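A rubisco-like protein (Burkholderia fungorum, PDB 3NWR) is a homologue of the rubisco large chain, classed as a lyase, that probably works through a rubisco-type TIM-barrel active site. Local coordinates at residues D160-G165 against A404-T409; A303-W308 against T341-G346; E334-C339 against P353-G358; Q359-V364 against R399-A404; A366-D369 against S373-L376. All blocks are in the same frame, centred on the assembly; numbering follows the deposited sequence.

Contact 1 (D160-G165 against A404-T409). With SO4 (sulfate ion), chain C.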
# COMPACT_ATOMS: atom_id res chain seq x y z
N ASP A 160 -17.63 3.23 -31.03
CA ASP A 160 -18.89 2.55 -30.71
C ASP A 160 -18.69 1.06 -30.49
O ASP A 160 -19.46 0.23 -31.00
CB ASP A 160 -19.90 2.75 -31.85
CG ASP A 160 -20.39 4.19 -31.95
OD1 ASP A 160 -20.90 4.72 -30.94
OD2 ASP A 160 -20.26 4.78 -33.04
N ARG A 161 -17.65 0.74 -29.74
CA ARG A 161 -17.30 -0.63 -29.37
C ARG A 161 -16.25 -0.51 -28.27
O ARG A 161 -15.69 0.57 -28.08
CB ARG A 161 -16.70 -1.39 -30.55
CG ARG A 161 -15.45 -0.76 -31.15
CD ARG A 161 -14.82 -1.70 -32.17
NE ARG A 161 -13.62 -1.14 -32.79
CZ ARG A 161 -12.40 -1.22 -32.27
NH1 ARG A 161 -12.21 -1.83 -31.10
NH2 ARG A 161 -11.37 -0.70 -32.93
N PRO A 162 -15.97 -1.60 -27.56
CA PRO A 162 -14.88 -1.49 -26.58
C PRO A 162 -13.53 -1.40 -27.26
O PRO A 162 -13.37 -1.75 -28.43
CB PRO A 162 -14.96 -2.82 -25.82
CG PRO A 162 -16.39 -3.24 -25.97
CD PRO A 162 -16.73 -2.85 -27.38
N MET A 163 -12.54 -0.93 -26.52
CA MET A 163 -11.16 -0.95 -26.99
C MET A 163 -10.57 -2.30 -26.61
O MET A 163 -10.76 -2.78 -25.48
CB MET A 163 -10.38 0.21 -26.37
CG MET A 163 -10.85 1.57 -26.91
SD MET A 163 -10.98 2.91 -25.71
CE MET A 163 -12.48 2.44 -24.82
N ILE A 164 -9.86 -2.92 -27.55
CA ILE A 164 -9.33 -4.27 -27.36
C ILE A 164 -7.83 -4.17 -27.12
O ILE A 164 -7.11 -3.55 -27.91
CB ILE A 164 -9.57 -5.15 -28.60
CG1 ILE A 164 -11.05 -5.09 -29.05
CG2 ILE A 164 -9.11 -6.58 -28.33
CD1 ILE A 164 -12.06 -5.43 -27.97
N GLY A 165 -7.37 -4.77 -26.03
CA GLY A 165 -5.97 -4.67 -25.67
C GLY A 165 -5.30 -6.01 -25.46
O GLY A 165 -5.96 -7.05 -25.33
N ALA A 404 -21.54 -9.11 -32.24
CA ALA A 404 -22.70 -9.95 -31.93
C ALA A 404 -23.48 -9.42 -30.73
O ALA A 404 -24.70 -9.23 -30.79
CB ALA A 404 -22.26 -11.38 -31.68
N VAL A 405 -22.79 -9.18 -29.62
CA VAL A 405 -23.52 -8.80 -28.41
C VAL A 405 -24.15 -7.42 -28.54
O VAL A 405 -25.23 -7.17 -28.02
CB VAL A 405 -22.66 -8.92 -27.12
CG1 VAL A 405 -22.02 -10.29 -27.06
CG2 VAL A 405 -21.60 -7.82 -27.05
N GLN A 406 -23.48 -6.53 -29.26
CA GLN A 406 -24.02 -5.19 -29.48
C GLN A 406 -25.26 -5.23 -30.38
O GLN A 406 -26.16 -4.40 -30.22
CB GLN A 406 -22.94 -4.26 -30.04
CG GLN A 406 -21.82 -3.99 -29.04
CD GLN A 406 -20.71 -3.11 -29.61
OE1 GLN A 406 -19.53 -3.45 -29.51
NE2 GLN A 406 -21.09 -1.99 -30.21
N ALA A 407 -25.30 -6.20 -31.29
CA ALA A 407 -26.45 -6.38 -32.17
C ALA A 407 -27.54 -7.20 -31.49
O ALA A 407 -28.66 -7.29 -31.99
CB ALA A 407 -26.03 -7.03 -33.48
N GLY A 408 -27.21 -7.82 -30.37
CA GLY A 408 -28.19 -8.59 -29.61
C GLY A 408 -28.31 -10.04 -30.02
O GLY A 408 -29.24 -10.73 -29.60
N THR A 409 -27.37 -10.53 -30.82
CA THR A 409 -27.47 -11.91 -31.30
C THR A 409 -26.53 -12.83 -30.51
O THR A 409 -25.37 -12.49 -30.25
CB THR A 409 -27.24 -11.99 -32.82
OG1 THR A 409 -27.44 -13.33 -33.27
CG2 THR A 409 -25.85 -11.54 -33.18
S SO4 C . -10.77 -0.51 -36.54
O1 SO4 C . -11.71 -1.28 -37.33
O2 SO4 C . -11.51 0.42 -35.69
O3 SO4 C . -9.87 0.24 -37.43
O4 SO4 C . -9.99 -1.42 -35.71
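The carbonyl O of Asp-160 receives the side-chain amide of Gln-406, whose NE2 lies 2.9 Å from that O with an N-H...O angle of 159°. The acceptor sits close to the amide plane of Gln-406, while the donor stands tilted 32° from the carbonyl plane of Asp-160. Gln-406 reaches over from the last turn of helix 391-407 with its chain extended beyond CG. Its OE1 is 3.6 Å from CA of Arg-161 and 3.6 Å from CD of Pro-162; the amide lies along the backbone just ahead of strand 163-165.

Arg-161 itself leads off elsewhere. Its extended chain brings NH2 to 3.0 Å from O2 of the sulfate, this oxygen lying in plane at the guanidinium edge, while NH1 pairs with Asp-192; Arg-399 and Arg-228 also hold the ion. Past Gln-406 the helix ends in a Schellman motif, with Gly-408 at positive phi and Thr-409 N bonded to Ala-404 O at 3.0 Å.

OE1 meets only carbon atoms of the other segment; the one hydrogen bond across the contact, from NE2, probably helps to hold the chain entering the first barrel strand against the end of helix 391-407.

Contact 2 (A303-W308 against T341-G346)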
# COMPACT_ATOMS: atom_id res chain seq x y z
N ALA A 303 -14.20 1.62 -2.03
CA ALA A 303 -13.38 2.55 -1.26
C ALA A 303 -12.02 2.76 -1.92
O ALA A 303 -11.56 3.90 -2.07
CB ALA A 303 -13.21 2.05 0.18
N TYR A 304 -11.37 1.66 -2.28
CA TYR A 304 -10.06 1.68 -2.92
C TYR A 304 -10.07 2.58 -4.16
O TYR A 304 -9.21 3.46 -4.33
CB TYR A 304 -9.69 0.25 -3.30
CG TYR A 304 -8.34 0.06 -3.97
CD1 TYR A 304 -7.15 0.16 -3.24
CD2 TYR A 304 -8.26 -0.26 -5.33
CE1 TYR A 304 -5.92 -0.03 -3.87
CE2 TYR A 304 -7.04 -0.46 -5.95
CZ TYR A 304 -5.88 -0.35 -5.22
OH TYR A 304 -4.68 -0.57 -5.86
N GLN A 305 -11.04 2.35 -5.05
CA GLN A 305 -11.12 3.09 -6.31
C GLN A 305 -11.52 4.55 -6.07
O GLN A 305 -11.15 5.42 -6.85
CB GLN A 305 -12.06 2.40 -7.30
CG GLN A 305 -13.54 2.36 -6.88
CD GLN A 305 -14.38 3.43 -7.55
OE1 GLN A 305 -14.25 3.68 -8.75
NE2 GLN A 305 -15.27 4.05 -6.78
N THR A 306 -12.25 4.82 -4.99
CA THR A 306 -12.53 6.21 -4.63
C THR A 306 -11.22 6.95 -4.35
O THR A 306 -10.94 8.00 -4.95
CB THR A 306 -13.45 6.31 -3.42
OG1 THR A 306 -14.73 5.75 -3.74
CG2 THR A 306 -13.63 7.77 -3.01
N LEU A 307 -10.41 6.39 -3.45
CA LEU A 307 -9.14 7.03 -3.11
C LEU A 307 -8.25 7.18 -4.33
O LEU A 307 -7.70 8.25 -4.58
CB LEU A 307 -8.42 6.22 -2.04
CG LEU A 307 -9.14 6.13 -0.70
CD1 LEU A 307 -8.41 5.12 0.17
CD2 LEU A 307 -9.17 7.50 -0.03
N TRP A 308 -8.12 6.11 -5.12
CA TRP A 308 -7.28 6.20 -6.31
C TRP A 308 -7.78 7.19 -7.36
O TRP A 308 -7.00 7.87 -8.01
CB TRP A 308 -6.95 4.80 -6.88
CG TRP A 308 -5.82 4.26 -6.10
CD1 TRP A 308 -5.85 3.27 -5.14
CD2 TRP A 308 -4.49 4.76 -6.11
NE1 TRP A 308 -4.59 3.11 -4.59
CE2 TRP A 308 -3.75 4.02 -5.18
CE3 TRP A 308 -3.85 5.76 -6.85
CZ2 TRP A 308 -2.39 4.25 -4.96
CZ3 TRP A 308 -2.52 5.99 -6.63
CH2 TRP A 308 -1.80 5.25 -5.69
N THR A 341 -19.46 4.89 -12.05
CA THR A 341 -20.26 5.70 -11.15
C THR A 341 -19.47 6.95 -10.75
O THR A 341 -18.39 6.83 -10.17
CB THR A 341 -20.62 4.89 -9.89
OG1 THR A 341 -21.30 3.69 -10.28
CG2 THR A 341 -21.51 5.71 -8.93
N PRO A 342 -20.00 8.15 -11.04
CA PRO A 342 -19.29 9.37 -10.61
C PRO A 342 -19.11 9.38 -9.10
O PRO A 342 -19.97 8.88 -8.36
CB PRO A 342 -20.23 10.50 -11.04
CG PRO A 342 -21.02 9.91 -12.17
CD PRO A 342 -21.23 8.47 -11.79
N LEU A 343 -17.99 9.93 -8.63
CA LEU A 343 -17.72 9.92 -7.20
C LEU A 343 -18.75 10.75 -6.42
O LEU A 343 -19.06 10.44 -5.27
CB LEU A 343 -16.30 10.42 -6.91
CG LEU A 343 -15.13 9.55 -7.39
CD1 LEU A 343 -13.79 10.07 -6.86
CD2 LEU A 343 -15.34 8.09 -6.98
N ALA A 344 -19.27 11.80 -7.05
CA ALA A 344 -20.29 12.63 -6.41
C ALA A 344 -21.20 13.22 -7.46
O ALA A 344 -20.85 13.27 -8.64
CB ALA A 344 -19.65 13.73 -5.57
N ALA A 345 -22.38 13.67 -7.04
CA ALA A 345 -23.35 14.24 -7.97
C ALA A 345 -22.74 15.31 -8.86
O ALA A 345 -22.13 16.26 -8.37
CB ALA A 345 -24.56 14.79 -7.22
N GLY A 346 -22.89 15.14 -10.17
CA GLY A 346 -22.47 16.14 -11.13
C GLY A 346 -20.98 16.26 -11.43
O GLY A 346 -20.56 17.20 -12.10
O HOH W 1 -17.85 5.51 -7.57
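One turn of helix 301-309 faces an irregular loop, and the backbones come nearest at Thr-306 and Leu-343, whose CA atoms are 6.9 Å apart. From the loop, Leu-343 points its side chain at the helix and carries the whole apolar part of the contact with its two methyls. CD2 faces two polar side chains together, 4.0 Å from NE2 of Gln-305 and 4.0 Å from OG1 of Thr-306. CD1 instead settles by the helix backbone, 4.0 Å from O of Thr-306.

Gln-305 and Leu-343 run alongside each other with their ends pointing opposite ways. The glutamine starts with CG wedged between its backbone N and carbonyl carbon (chi1 66°) and bends again at the next bond, which folds the amide along the helix surface and toward the loop. There NE2 serves two acceptors: O of Gln-302 one turn earlier, and a water 3.1 Å away. That water donates in turn to O of Thr-341 at 3.0 Å and so bridges helix and loop. OE1 is taken by Arg-309, which also bonds O of Thr-341, and Thr-306 OG1 pairs with O of Gln-302. These bonds leave the polar ends around the leucine already occupied.

Thr-306 also touches Leu-132 of strand 126-133, as do Ala-303 and Leu-307, so the helix packs on the N-terminal domain sheet too. The arrangement belongs to the outer layer of a TIM barrel: a helix of one beta-alpha unit packed against the loop that leads from the following helix into strand 352-355, at the barrel end opposite the C-terminal ends of the strands.

Contact 3 (E334-C339 against P353-G358). With SO4 (sulfate ion), chain B.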
# COMPACT_ATOMS: atom_id res chain seq x y z
N GLU A 334 -19.28 -5.60 -9.71
CA GLU A 334 -19.46 -4.43 -8.86
C GLU A 334 -18.32 -3.42 -9.07
O GLU A 334 -18.55 -2.21 -9.08
CB GLU A 334 -19.54 -4.84 -7.39
CG GLU A 334 -19.72 -3.66 -6.44
CD GLU A 334 -19.88 -4.09 -4.99
OE1 GLU A 334 -20.15 -5.29 -4.75
OE2 GLU A 334 -19.74 -3.23 -4.09
N SER A 335 -17.11 -3.94 -9.26
CA SER A 335 -15.94 -3.07 -9.42
C SER A 335 -16.03 -2.30 -10.74
O SER A 335 -15.74 -1.10 -10.80
CB SER A 335 -14.65 -3.89 -9.33
OG SER A 335 -14.53 -4.48 -8.03
N ALA A 336 -16.45 -2.98 -11.80
CA ALA A 336 -16.66 -2.32 -13.08
C ALA A 336 -17.71 -1.23 -12.94
O ALA A 336 -17.54 -0.11 -13.42
CB ALA A 336 -17.08 -3.32 -14.14
N ARG A 337 -18.80 -1.54 -12.24
CA ARG A 337 -19.86 -0.57 -12.07
C ARG A 337 -19.40 0.63 -11.24
O ARG A 337 -19.81 1.77 -11.50
CB ARG A 337 -21.11 -1.25 -11.51
CG ARG A 337 -21.71 -2.19 -12.54
CD ARG A 337 -22.94 -2.94 -12.05
NE ARG A 337 -23.51 -3.73 -13.14
CZ ARG A 337 -24.46 -4.63 -13.00
NH1 ARG A 337 -24.97 -4.89 -11.79
NH2 ARG A 337 -24.92 -5.29 -14.05
N ASP A 338 -18.52 0.38 -10.28
CA ASP A 338 -17.92 1.47 -9.50
C ASP A 338 -17.21 2.47 -10.42
O ASP A 338 -17.37 3.69 -10.28
CB ASP A 338 -16.92 0.94 -8.48
CG ASP A 338 -17.57 0.29 -7.27
OD1 ASP A 338 -18.72 0.65 -6.92
OD2 ASP A 338 -16.91 -0.58 -6.65
N CYS A 339 -16.43 1.95 -11.36
CA CYS A 339 -15.66 2.78 -12.28
C CYS A 339 -16.54 3.76 -13.05
O CYS A 339 -16.14 4.91 -13.30
CB CYS A 339 -14.88 1.92 -13.27
SG CYS A 339 -13.52 0.98 -12.54
N PRO A 353 -12.94 1.09 -17.06
CA PRO A 353 -12.58 -0.20 -16.45
C PRO A 353 -11.82 -1.07 -17.43
O PRO A 353 -12.16 -1.13 -18.63
CB PRO A 353 -13.94 -0.82 -16.10
CG PRO A 353 -14.87 -0.27 -17.17
CD PRO A 353 -14.37 1.15 -17.42
N ALA A 354 -10.76 -1.71 -16.94
CA ALA A 354 -9.98 -2.65 -17.72
C ALA A 354 -10.21 -4.07 -17.22
O ALA A 354 -9.89 -4.41 -16.08
CB ALA A 354 -8.49 -2.28 -17.67
N PHE A 355 -10.81 -4.88 -18.08
CA PHE A 355 -11.07 -6.28 -17.77
C PHE A 355 -9.92 -7.12 -18.27
O PHE A 355 -9.43 -6.90 -19.38
CB PHE A 355 -12.34 -6.75 -18.48
CG PHE A 355 -13.60 -6.13 -17.94
CD1 PHE A 355 -14.38 -6.81 -17.02
CD2 PHE A 355 -14.01 -4.87 -18.38
CE1 PHE A 355 -15.55 -6.25 -16.53
CE2 PHE A 355 -15.17 -4.30 -17.89
CZ PHE A 355 -15.95 -4.98 -16.97
N SER A 356 -9.50 -8.10 -17.47
CA SER A 356 -8.41 -8.98 -17.88
C SER A 356 -8.46 -10.31 -17.15
O SER A 356 -9.21 -10.47 -16.19
CB SER A 356 -7.07 -8.31 -17.57
OG SER A 356 -6.87 -8.28 -16.16
N SER A 357 -7.63 -11.24 -17.63
CA SER A 357 -7.47 -12.59 -17.07
C SER A 357 -8.43 -13.59 -17.73
O SER A 357 -9.62 -13.61 -17.42
CB SER A 357 -7.63 -12.62 -15.55
OG SER A 357 -7.30 -13.91 -15.04
N GLY A 358 -7.89 -14.40 -18.64
CA GLY A 358 -8.68 -15.42 -19.33
C GLY A 358 -9.79 -14.86 -20.20
O GLY A 358 -10.79 -15.53 -20.45
S SO4 B . -4.86 -15.55 -20.30
O1 SO4 B . -4.01 -14.93 -21.31
O2 SO4 B . -6.14 -15.93 -20.88
O3 SO4 B . -5.08 -14.59 -19.21
O4 SO4 B . -4.19 -16.72 -19.76
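Phe-355 reaches from strand 352-355 to Ala-336 on the neighbouring helix. Its CB leaves the backbone across the line to the helix rather than straight at it, and CG then turns anti to the carbonyl carbon, beside the backbone N (chi1 -69°), which swings the ring round to the helix. On one side of the ring CE1 comes to 4.1 Å from CB of Ala-336; on the other, CE2 lies against CB of Leu-376. The tip, CZ, presses closest, 3.5 Å from that same Ala-336 CB, with the methyl placed obliquely to the ring. Thr-367 and Val-371 of helix 364-371 and Val-318 of strand 315-319 also touch the ring.

The two segments belong to the beta-alpha-beta unit of strand 315-319, helix 329-340 and strand 352-355 in the TIM barrel. Helix and strand run roughly antiparallel, at 152°, with axes 8.6 Å apart. Two residues before the phenylalanine, Pro-353 turns toward the helix as well. Its CB takes both CB and SG of Cys-339 at 4.0 Å, and the backbones are nearest where Pro-353 meets Ala-336, their CA atoms 5.7 Å apart.

Beyond the strand the chain runs to the C-terminal rim of the barrel, where Gly-358 N donates to O3 of a sulfate at 2.9 Å, nearly straight at 166°. Lys-324 NZ and Gly-382 N bind the same ion, consistent with an anion site like that for a substrate phosphate in rubisco.

Contact 4 (Q359-V364 against R399-A404). With SO4 (sulfate ion), chain C.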
# COMPACT_ATOMS: atom_id res chain seq x y z
N GLN A 359 -9.62 -13.63 -20.66
CA GLN A 359 -10.64 -12.99 -21.48
C GLN A 359 -10.52 -13.40 -22.94
O GLN A 359 -9.42 -13.49 -23.49
CB GLN A 359 -10.58 -11.47 -21.34
CG GLN A 359 -10.82 -11.00 -19.91
CD GLN A 359 -12.12 -11.54 -19.35
OE1 GLN A 359 -13.21 -11.18 -19.83
NE2 GLN A 359 -12.03 -12.38 -18.32
N TRP A 360 -11.66 -13.64 -23.57
CA TRP A 360 -11.69 -14.05 -24.96
C TRP A 360 -13.12 -13.90 -25.48
O TRP A 360 -13.98 -13.35 -24.79
CB TRP A 360 -11.19 -15.50 -25.10
CG TRP A 360 -12.09 -16.53 -24.49
CD1 TRP A 360 -12.32 -16.75 -23.16
CD2 TRP A 360 -12.86 -17.51 -25.20
NE1 TRP A 360 -13.20 -17.80 -23.00
CE2 TRP A 360 -13.55 -18.28 -24.23
CE3 TRP A 360 -13.04 -17.81 -26.55
CZ2 TRP A 360 -14.41 -19.32 -24.59
CZ3 TRP A 360 -13.90 -18.84 -26.90
CH2 TRP A 360 -14.57 -19.58 -25.92
N ALA A 361 -13.38 -14.36 -26.70
CA ALA A 361 -14.73 -14.22 -27.25
C ALA A 361 -15.80 -14.69 -26.26
O ALA A 361 -16.84 -14.06 -26.11
CB ALA A 361 -14.86 -14.98 -28.56
N GLY A 362 -15.51 -15.80 -25.59
CA GLY A 362 -16.48 -16.42 -24.69
C GLY A 362 -16.77 -15.70 -23.39
O GLY A 362 -17.64 -16.14 -22.63
N THR A 363 -16.06 -14.61 -23.10
CA THR A 363 -16.39 -13.81 -21.92
C THR A 363 -16.98 -12.45 -22.29
O THR A 363 -17.27 -11.62 -21.42
CB THR A 363 -15.15 -13.58 -21.01
OG1 THR A 363 -14.14 -12.88 -21.75
CG2 THR A 363 -14.59 -14.90 -20.54
N VAL A 364 -17.21 -12.23 -23.58
CA VAL A 364 -17.71 -10.95 -24.04
C VAL A 364 -19.16 -10.68 -23.61
O VAL A 364 -19.48 -9.59 -23.15
CB VAL A 364 -17.57 -10.84 -25.57
CG1 VAL A 364 -18.38 -9.67 -26.12
CG2 VAL A 364 -16.09 -10.71 -25.94
N ARG A 399 -13.50 -9.15 -31.87
CA ARG A 399 -14.28 -8.09 -32.49
C ARG A 399 -15.65 -8.60 -32.97
O ARG A 399 -16.66 -7.91 -32.84
CB ARG A 399 -13.51 -7.46 -33.65
CG ARG A 399 -12.31 -6.62 -33.22
CD ARG A 399 -12.77 -5.27 -32.65
NE ARG A 399 -13.41 -4.47 -33.68
CZ ARG A 399 -12.76 -3.72 -34.56
NH1 ARG A 399 -11.43 -3.64 -34.50
NH2 ARG A 399 -13.43 -3.04 -35.49
N GLN A 400 -15.66 -9.81 -33.51
CA GLN A 400 -16.92 -10.44 -33.94
C GLN A 400 -17.84 -10.73 -32.75
O GLN A 400 -19.06 -10.53 -32.84
CB GLN A 400 -16.63 -11.72 -34.72
CG GLN A 400 -16.14 -11.46 -36.14
CD GLN A 400 -15.60 -12.70 -36.81
OE1 GLN A 400 -15.39 -13.73 -36.17
NE2 GLN A 400 -15.36 -12.60 -38.12
N ALA A 401 -17.27 -11.17 -31.64
CA ALA A 401 -18.05 -11.36 -30.42
C ALA A 401 -18.69 -10.05 -29.97
O ALA A 401 -19.87 -10.01 -29.61
CB ALA A 401 -17.19 -11.95 -29.31
N TRP A 402 -17.91 -8.97 -29.98
CA TRP A 402 -18.46 -7.67 -29.62
C TRP A 402 -19.57 -7.21 -30.57
O TRP A 402 -20.60 -6.71 -30.13
CB TRP A 402 -17.35 -6.62 -29.46
CG TRP A 402 -16.66 -6.79 -28.14
CD1 TRP A 402 -15.41 -7.27 -27.92
CD2 TRP A 402 -17.23 -6.52 -26.85
NE1 TRP A 402 -15.15 -7.31 -26.56
CE2 TRP A 402 -16.25 -6.85 -25.89
CE3 TRP A 402 -18.46 -6.02 -26.42
CZ2 TRP A 402 -16.48 -6.72 -24.52
CZ3 TRP A 402 -18.69 -5.88 -25.06
CH2 TRP A 402 -17.69 -6.22 -24.12
N ALA A 403 -19.35 -7.39 -31.87
CA ALA A 403 -20.39 -7.06 -32.85
C ALA A 403 -21.68 -7.83 -32.57
O ALA A 403 -22.78 -7.26 -32.62
CB ALA A 403 -19.89 -7.34 -34.25
N ALA A 404 -21.54 -9.11 -32.24
CA ALA A 404 -22.70 -9.95 -31.93
C ALA A 404 -23.48 -9.42 -30.73
O ALA A 404 -24.70 -9.23 -30.79
CB ALA A 404 -22.26 -11.38 -31.68
S SO4 C . -10.77 -0.51 -36.54
O1 SO4 C . -11.71 -1.28 -37.33
O2 SO4 C . -11.51 0.42 -35.69
O3 SO4 C . -9.87 0.24 -37.43
O4 SO4 C . -9.99 -1.42 -35.71
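The turn that opens helix 364-371 lies against the side of helix 391-407, and the backbones come as close as 5.4 Å between the CA atoms of Ala-361 and Ala-401. Small side chains allow this approach: the two CB methyls meet at 3.9 Å. The turn is held by its own backbone, Val-364 N bonding to Ala-361 O, and that same carbonyl O also rests against the Ala-401 methyl.

Val-364 points toward the helix; its CG1 goes to Trp-402, while CG2 reaches both Ala-401 and the indole nitrogen. CG1 stands anti to the backbone N (chi1 166°) and drops onto the face of the Trp-402 indole, 3.5 Å from the centroid of the six-membered ring and only 14° off its normal. This is a CH-pi contact centred over the ring, and CD2 is the nearest ring atom at 3.4 Å. CG2 lies against Ala-401 CB at 3.8 Å and comes to 3.6 Å from Trp-402 NE1. Phe-378 meets the indole edge-to-face.

Arg-399 leaves the same helix pointing away from the turn. Its chain, bent at chi2 and chi3, presents two nitrogens to the sulfate: NH1 bonds O4 at 2.9 Å and NH2 bonds O1 at 3.1 Å, a two-pronged grip on an ion that Arg-161 and Arg-228 also hold.

The same helix thus supplies an anion-binding arginine and, three residues on, a buried indole packed by methyls. Trp-402 NE1 is buried there with no hydrogen-bond partner in the model, which probably costs some polar stabilisation.

Contact 5 (A366-D369 against S373-L376)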
# COMPACT_ATOMS: atom_id res chain seq x y z
N ALA A 366 -20.90 -11.77 -21.01
CA ALA A 366 -20.99 -11.49 -19.58
C ALA A 366 -20.42 -10.11 -19.28
O ALA A 366 -20.94 -9.37 -18.43
CB ALA A 366 -20.26 -12.55 -18.79
N THR A 367 -19.37 -9.75 -20.00
CA THR A 367 -18.74 -8.45 -19.79
C THR A 367 -19.67 -7.31 -20.22
O THR A 367 -19.85 -6.34 -19.49
CB THR A 367 -17.40 -8.38 -20.55
OG1 THR A 367 -16.51 -9.37 -20.01
CG2 THR A 367 -16.74 -7.00 -20.39
N PHE A 368 -20.28 -7.46 -21.39
CA PHE A 368 -21.22 -6.47 -21.90
C PHE A 368 -22.39 -6.31 -20.93
O PHE A 368 -22.81 -5.19 -20.63
CB PHE A 368 -21.73 -6.92 -23.28
CG PHE A 368 -22.58 -5.90 -23.99
CD1 PHE A 368 -22.17 -4.58 -24.12
CD2 PHE A 368 -23.79 -6.27 -24.58
CE1 PHE A 368 -22.95 -3.65 -24.79
CE2 PHE A 368 -24.57 -5.35 -25.25
CZ PHE A 368 -24.15 -4.04 -25.36
N ASP A 369 -22.89 -7.43 -20.44
CA ASP A 369 -24.03 -7.40 -19.52
C ASP A 369 -23.66 -6.80 -18.16
O ASP A 369 -24.49 -6.18 -17.51
CB ASP A 369 -24.64 -8.80 -19.39
CG ASP A 369 -25.33 -9.25 -20.67
OD1 ASP A 369 -25.64 -8.39 -21.52
OD2 ASP A 369 -25.58 -10.46 -20.83
N SER A 373 -22.74 -1.11 -21.26
CA SER A 373 -22.29 -0.22 -22.33
C SER A 373 -21.03 -0.81 -22.93
O SER A 373 -20.59 -1.87 -22.51
CB SER A 373 -22.00 1.19 -21.80
OG SER A 373 -20.67 1.26 -21.29
N THR A 374 -20.45 -0.12 -23.91
CA THR A 374 -19.19 -0.59 -24.50
C THR A 374 -17.99 0.17 -23.97
O THR A 374 -16.89 0.02 -24.49
CB THR A 374 -19.18 -0.48 -26.04
OG1 THR A 374 -19.33 0.90 -26.43
CG2 THR A 374 -20.30 -1.32 -26.65
N ASP A 375 -18.21 1.00 -22.94
CA ASP A 375 -17.15 1.86 -22.39
C ASP A 375 -16.22 1.06 -21.47
O ASP A 375 -16.30 1.12 -20.23
CB ASP A 375 -17.77 3.06 -21.67
CG ASP A 375 -18.42 4.05 -22.64
OD1 ASP A 375 -18.12 4.02 -23.84
OD2 ASP A 375 -19.23 4.89 -22.19
N LEU A 376 -15.34 0.30 -22.11
CA LEU A 376 -14.45 -0.58 -21.38
C LEU A 376 -13.24 -0.93 -22.22
O LEU A 376 -13.27 -0.86 -23.46
CB LEU A 376 -15.21 -1.84 -20.93
CG LEU A 376 -15.73 -2.72 -22.08
CD1 LEU A 376 -14.82 -3.91 -22.33
CD2 LEU A 376 -17.17 -3.17 -21.82
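Thr-367 and Phe-368 of helix 364-371 lie against the short connection that follows the same helix and leads into strand 377-379, the alpha-to-beta half of a beta-alpha-beta step in the TIM barrel. Chain direction changes here through two small turns. Ser-373 forms an ST turn, its OG accepting from Asp-375 N at 3.0 Å with an N-H...O angle of 164°. Asp-375 then sits at the centre of an inverse gamma turn, closed by a weak bond from Leu-376 N to Thr-374 O.

The polar side chains of Asp-375 and Thr-367 are tied to residues beyond the two segments. Asp-375 OD1 makes a salt bridge with Arg-153 of helix 148-156, and Thr-367 OG1 bonds to Thr-363 O just before the helix. Leu-376 is also joined by its backbone to Met-163 of the first barrel strand.

Between the segments most contacts are apolar. CG2 of Thr-367 sits equally far from both methyls of Leu-376, 4.1 Å from CD1 and 4.1 Å from CD2. On the next helical residue the Phe-368 ring swings out with CG anti to the backbone N (chi1 -173°), toward the turn. Its CE1 meets CG2 of Thr-374 obliquely at 4.0 Å, and Trp-402 and Val-405 of helix 391-407 also touch this phenylalanine.

At the ring edge, near its plane, stands the carbonyl O of Ser-373, 3.5 Å from Phe-368 CD1, buried by the contact and without a hydrogen-bond partner in the model.

In the fold
All five contacts fall within the catalytic, TIM-barrel part of the chain. Contact 1 joins the first barrel strand to helix 391-407 and spans the other four in sequence. Contacts 2 and 3 alternate along the chain, contact 4 follows them, and contact 5 lies between the two segments of contact 4. Contacts 1, 4 and 5 form one cluster, centres about 7 to 10 Å apart, in which Trp-402 touches Pro-162, Phe-368 and Leu-376; contact 3 adjoins it, about 9 Å from contact 5. Contact 2 lies farther off, about 29 Å from contact 4 between centres, but touches contact 3 through Gln-305. The cluster brings helix 391-407, the first strand and the last connections together where the barrel closes.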